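PDB 2GH9: maltose/maltodextrin-binding protein from Thermus thermophilus, which binds maltotriose in a glycan pocket and, as a periplasmic solute-binding protein, probably delivers maltodextrins for uptake into the cell. Local coordinates for residues A[253-256]-A[257-260]; A[365-368]-A[369-373]. All blocks are in the same frame, centred on the assembly; numbering follows the deposited sequence.

Interaction 1 (A[253-256]-A[257-260]). Unlike the reference sequence in segment 253-256: Val-254 (reference Ala).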
ATOM      1  N   PRO A 253      -6.609  15.989   4.582  1.00 22.70           N
ATOM      2  CA  PRO A 253      -7.078  17.223   3.951  1.00 22.88           C
ATOM      3  C   PRO A 253      -6.487  17.499   2.569  1.00 23.02           C
ATOM      4  O   PRO A 253      -5.359  17.105   2.263  1.00 21.90           O
ATOM      5  CB  PRO A 253      -6.680  18.330   4.938  1.00 23.06           C
ATOM      6  CG  PRO A 253      -5.812  17.721   5.950  1.00 23.46           C
ATOM      7  CD  PRO A 253      -6.054  16.235   5.927  1.00 23.05           C
ATOM      8  N   VAL A 254      -7.278  18.170   1.740  1.00 22.89           N
ATOM      9  CA  VAL A 254      -6.860  18.510   0.406  1.00 23.26           C
ATOM     10  C   VAL A 254      -5.822  19.619   0.539  1.00 24.13           C
ATOM     11  O   VAL A 254      -6.048  20.596   1.270  1.00 24.99           O
ATOM     12  CB  VAL A 254      -8.063  18.940  -0.465  1.00 23.20           C
ATOM     13  CG1 VAL A 254      -7.646  19.168  -1.938  1.00 22.98           C
ATOM     14  CG2 VAL A 254      -9.128  17.885  -0.392  1.00 19.95           C
ATOM     15  N   PRO A 255      -4.657  19.452  -0.129  1.00 24.98           N
ATOM     16  CA  PRO A 255      -3.614  20.486  -0.033  1.00 24.71           C
ATOM     17  C   PRO A 255      -4.118  21.818  -0.601  1.00 24.93           C
ATOM     18  O   PRO A 255      -4.979  21.822  -1.493  1.00 25.29           O
ATOM     19  CB  PRO A 255      -2.471  19.937  -0.891  1.00 24.78           C
ATOM     20  CG  PRO A 255      -2.776  18.506  -1.140  1.00 26.15           C
ATOM     21  CD  PRO A 255      -4.249  18.317  -0.981  1.00 24.83           C
ATOM     22  N   PRO A 256      -3.584  22.936  -0.095  1.00 24.63           N
ATOM     23  CA  PRO A 256      -3.974  24.245  -0.589  1.00 24.33           C
ATOM     24  C   PRO A 256      -3.494  24.449  -2.039  1.00 23.86           C
ATOM     25  O   PRO A 256      -2.370  24.083  -2.383  1.00 23.96           O
ATOM     26  CB  PRO A 256      -3.269  25.200   0.377  1.00 24.94           C
ATOM     27  CG  PRO A 256      -2.071  24.431   0.849  1.00 25.58           C
ATOM     28  CD  PRO A 256      -2.532  23.014   0.935  1.00 24.96           C
ATOM     29  N   GLY A 257      -4.361  24.993  -2.890  1.00 23.61           N
ATOM     30  CA  GLY A 257      -4.054  25.177  -4.314  1.00 23.64           C
ATOM     31  C   GLY A 257      -4.459  24.033  -5.245  1.00 23.64           C
ATOM     32  O   GLY A 257      -4.473  24.211  -6.470  1.00 24.18           O
ATOM     33  N   ALA A 258      -4.758  22.862  -4.677  1.00 23.07           N
ATOM     34  CA  ALA A 258      -5.178  21.688  -5.445  1.00 23.35           C
ATOM     35  C   ALA A 258      -6.626  21.829  -5.909  1.00 22.95           C
ATOM     36  O   ALA A 258      -7.512  22.145  -5.126  1.00 22.59           O
ATOM     37  CB  ALA A 258      -4.991  20.402  -4.627  1.00 22.55           C
ATOM     38  N   LYS A 259      -6.836  21.614  -7.199  1.00 23.23           N
ATOM     39  CA  LYS A 259      -8.164  21.711  -7.818  1.00 23.72           C
ATOM     40  C   LYS A 259      -9.096  20.533  -7.531  1.00 24.03           C
ATOM     41  O   LYS A 259     -10.314  20.662  -7.672  1.00 23.57           O
ATOM     42  CB  LYS A 259      -8.021  21.868  -9.335  1.00 23.59           C
ATOM     43  CG  LYS A 259      -7.341  20.697 -10.047  1.00 24.26           C
ATOM     44  CD  LYS A 259      -7.136  20.989 -11.499  1.00 24.14           C
ATOM     45  CE  LYS A 259      -6.736  19.730 -12.250  1.00 27.13           C
ATOM     46  NZ  LYS A 259      -6.317  20.004 -13.669  1.00 27.26           N
ATOM     47  N   ASN A 260      -8.517  19.390  -7.141  1.00 24.16           N
ATOM     48  CA  ASN A 260      -9.274  18.177  -6.843  1.00 23.28           C
ATOM     49  C   ASN A 260      -9.067  17.697  -5.414  1.00 22.90           C
ATOM     50  O   ASN A 260      -8.038  18.019  -4.795  1.00 23.12           O
ATOM     51  CB  ASN A 260      -8.903  17.084  -7.839  1.00 23.86           C
ATOM     52  CG  ASN A 260      -9.325  17.431  -9.248  1.00 24.87           C
ATOM     53  OD1 ASN A 260     -10.250  18.224  -9.443  1.00 30.45           O
ATOM     54  ND2 ASN A 260      -8.662  16.855 -10.226  1.00 27.14           N
TER
HETATM   55  O   HOH W   1      -7.358  22.700  -2.636  1.00 20.25           O

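Interaction 2 (A[365-368]-A[369-373])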
ATOM      1  N   LYS A 365      12.555  21.527 -13.279  1.00 44.90           N
ATOM      2  CA  LYS A 365      13.554  20.660 -13.938  1.00 44.98           C
ATOM      3  C   LYS A 365      13.557  19.244 -13.362  1.00 44.33           C
ATOM      4  O   LYS A 365      13.709  18.268 -14.107  1.00 44.47           O
ATOM      5  CB  LYS A 365      14.960  21.252 -13.827  1.00 45.46           C
ATOM      6  CG  LYS A 365      15.191  22.466 -14.731  1.00 46.77           C
ATOM      7  CD  LYS A 365      16.650  22.954 -14.673  1.00 46.84           C
ATOM      8  CE  LYS A 365      16.855  24.204 -15.548  1.00 47.50           C
ATOM      9  NZ  LYS A 365      18.170  24.895 -15.276  1.00 48.39           N
ATOM     10  N   ILE A 366      13.413  19.149 -12.038  1.00 43.53           N
ATOM     11  CA  ILE A 366      13.281  17.860 -11.341  1.00 42.99           C
ATOM     12  C   ILE A 366      12.161  17.043 -11.984  1.00 42.75           C
ATOM     13  O   ILE A 366      12.369  15.882 -12.348  1.00 42.89           O
ATOM     14  CB  ILE A 366      13.035  18.043  -9.816  1.00 42.91           C
ATOM     15  CG1 ILE A 366      14.316  18.537  -9.137  1.00 42.31           C
ATOM     16  CG2 ILE A 366      12.570  16.714  -9.171  1.00 42.55           C
ATOM     17  CD1 ILE A 366      14.186  18.877  -7.682  1.00 41.74           C
ATOM     18  N   VAL A 367      10.995  17.662 -12.161  1.00 42.01           N
ATOM     19  CA  VAL A 367       9.865  16.982 -12.802  1.00 41.96           C
ATOM     20  C   VAL A 367      10.175  16.621 -14.264  1.00 41.93           C
ATOM     21  O   VAL A 367       9.801  15.534 -14.740  1.00 41.65           O
ATOM     22  CB  VAL A 367       8.566  17.829 -12.717  1.00 41.60           C
ATOM     23  CG1 VAL A 367       7.436  17.167 -13.498  1.00 40.78           C
ATOM     24  CG2 VAL A 367       8.163  18.046 -11.257  1.00 40.54           C
ATOM     25  N   GLU A 368      10.846  17.526 -14.978  1.00 41.98           N
ATOM     26  CA  GLU A 368      11.244  17.257 -16.371  1.00 42.34           C
ATOM     27  C   GLU A 368      12.152  16.026 -16.468  1.00 41.82           C
ATOM     28  O   GLU A 368      11.915  15.134 -17.285  1.00 41.89           O
ATOM     29  CB  GLU A 368      11.932  18.486 -17.007  1.00 42.52           C
ATOM     30  CG  GLU A 368      10.956  19.579 -17.463  1.00 43.53           C
ATOM     31  CD  GLU A 368      11.636  20.863 -17.993  1.00 43.05           C
ATOM     32  OE1 GLU A 368      12.867  21.044 -17.841  1.00 41.44           O
ATOM     33  OE2 GLU A 368      10.899  21.699 -18.559  1.00 44.15           O
ATOM     34  N   ASP A 369      13.172  15.991 -15.619  1.00 41.83           N
ATOM     35  CA  ASP A 369      14.128  14.891 -15.550  1.00 42.27           C
ATOM     36  C   ASP A 369      13.471  13.576 -15.110  1.00 42.60           C
ATOM     37  O   ASP A 369      13.774  12.512 -15.661  1.00 42.54           O
ATOM     38  CB  ASP A 369      15.273  15.232 -14.583  1.00 42.60           C
ATOM     39  CG  ASP A 369      16.137  16.435 -15.049  1.00 43.66           C
ATOM     40  OD1 ASP A 369      16.026  16.878 -16.228  1.00 44.20           O
ATOM     41  OD2 ASP A 369      16.922  16.941 -14.211  1.00 42.42           O
ATOM     42  N   MET A 370      12.578  13.653 -14.117  1.00 42.35           N
ATOM     43  CA  MET A 370      11.799  12.489 -13.684  1.00 42.11           C
ATOM     44  C   MET A 370      11.072  11.872 -14.869  1.00 42.59           C
ATOM     45  O   MET A 370      11.205  10.676 -15.133  1.00 42.57           O
ATOM     46  CB  MET A 370      10.781  12.899 -12.612  1.00 42.19           C
ATOM     47  CG  MET A 370       9.852  11.767 -12.117  1.00 41.77           C
ATOM     48  SD  MET A 370       8.457  12.418 -11.164  1.00 38.61           S
ATOM     49  CE  MET A 370       7.223  12.676 -12.431  1.00 33.77           C
ATOM     50  N   VAL A 371      10.298  12.703 -15.564  1.00 43.19           N
ATOM     51  CA  VAL A 371       9.568  12.305 -16.767  1.00 44.00           C
ATOM     52  C   VAL A 371      10.499  11.716 -17.851  1.00 44.67           C
ATOM     53  O   VAL A 371      10.152  10.721 -18.511  1.00 44.42           O
ATOM     54  CB  VAL A 371       8.780  13.508 -17.363  1.00 44.08           C
ATOM     55  CG1 VAL A 371       8.237  13.174 -18.750  1.00 43.53           C
ATOM     56  CG2 VAL A 371       7.640  13.938 -16.417  1.00 44.32           C
ATOM     57  N   ALA A 372      11.667  12.342 -18.027  1.00 45.44           N
ATOM     58  CA  ALA A 372      12.677  11.883 -18.996  1.00 45.83           C
ATOM     59  C   ALA A 372      13.228  10.501 -18.629  1.00 46.32           C
ATOM     60  O   ALA A 372      13.255   9.604 -19.471  1.00 46.15           O
ATOM     61  CB  ALA A 372      13.806  12.885 -19.093  1.00 45.77           C
ATOM     62  N   GLU A 373      13.653  10.351 -17.374  1.00 47.07           N
ATOM     63  CA  GLU A 373      14.105   9.068 -16.800  1.00 47.95           C
ATOM     64  C   GLU A 373      13.102   7.918 -16.917  1.00 48.32           C
ATOM     65  O   GLU A 373      13.488   6.793 -17.241  1.00 48.59           O
ATOM     66  CB  GLU A 373      14.442   9.241 -15.325  1.00 47.93           C
ATOM     67  CG  GLU A 373      15.730   9.994 -15.061  1.00 49.20           C
ATOM     68  CD  GLU A 373      16.059  10.116 -13.580  1.00 49.67           C
ATOM     69  OE1 GLU A 373      15.571   9.288 -12.768  1.00 53.00           O
ATOM     70  OE2 GLU A 373      16.820  11.045 -13.224  1.00 52.62           O
TER

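Interaction 1 (A[253-256]-A[257-260])
Pro-255 and Ala-258 close a type II beta turn, with Pro-256 and Gly-257 at its two corners. The turn lies in the loop between strands 247-250 and 265-273, at the surface of the periplasmic-binding-protein fold. Its closing bond is weak: Ala-258 N donates to Pro-255 O over 3.4 Å, at an N-H...O angle of 158°. A water reinforces it. This water donates to Pro-255 O at 2.8 Å and to Ala-258 O at 2.6 Å, so Pro-255 O receives both the amide and the water. Gly-257 has a positive phi of 91°, and a side chain here would run into the carbonyl O of Pro-256. Glycine therefore suits this corner, while the ring of Pro-256 fixes phi at the other.

Ala-258 CB makes loose apolar contacts with Val-254 CG1 at 4.0 Å and Pro-255 CD at 4.3 Å. Val-254 CG1, anti to the backbone N (chi1 -174°), also lies 3.1 Å from Asn-260 O, a tight carbon-oxygen approach. Outside the turn, Pro-255 and Ala-258 both rest on helix 156-166, at Ala-165. Pro-255 and Pro-256 also touch Phe-198 of helix 189-204. The same Ala-165 that meets the two side chains is joined to Asn-260 by a backbone hydrogen bond.

Interaction 2 (A[365-368]-A[369-373])
Asp-369 N donates to Lys-365 O, one turn back in the alpha helix 363-378. This is the first of four successive i to i+4 bonds between the segments. Asp-369 N to Lys-365 O is 2.8 Å and nearly straight, at 169°. The carboxylate of Asp-369 folds back over the same carbonyl. Asp-369 CG, anti to its own carbonyl carbon and beside the backbone N (chi1 -64°), comes within 3.2 Å of Lys-365 O. The carboxylate oxygens and this carbonyl O are all acceptors, so their closeness gives no bond.

Met-370 N binds Ile-366 O at 2.9 Å. Met-370 CB lies beside the carbonyl oxygens of Ile-366 and Val-367. Met-370 and Ile-366 both pack on Ala-351 of helix 341-357, and Ile-366 and Val-367 meet Leu-196 of helix 189-204. Met-370 is buried, as is Val-367, while Lys-365, Glu-368 and Asp-369 lie on the exposed face. The helix is thus amphipathic.

Val-371 N reaches Val-367 O at 3.0 Å. The two valines also come loosely together at their methyls, CG1 of Val-367 to CG2 of Val-371, at 4.4 Å. The side chain of Val-371 also touches Leu-185. Ala-372 N bonds Glu-368 O at 2.9 Å with the most bent angle of the four, 150°, and Ala-372 CB lies 3.5 Å from that same Glu-368 O.

The two contacts come in series along the chain, the loop segment 253-260 first and the helical segment 365-373 later. Their centres are 23 Å apart and their nearest atoms about 14 Å apart, so they do not touch. Helix 189-204 links them: interaction 1 meets it at Phe-198, and interaction 2 at Glu-193 and Leu-196. Both are peripheral contacts, with centres 22 and 24 Å from the centre of the chain. They join a loop that follows strand 247-250 and the last helix, 363-378, to one shared helix. In interaction 2, the side chain of Met-370 is about 12 Å from a bound glucose unit, too far to touch the sugar.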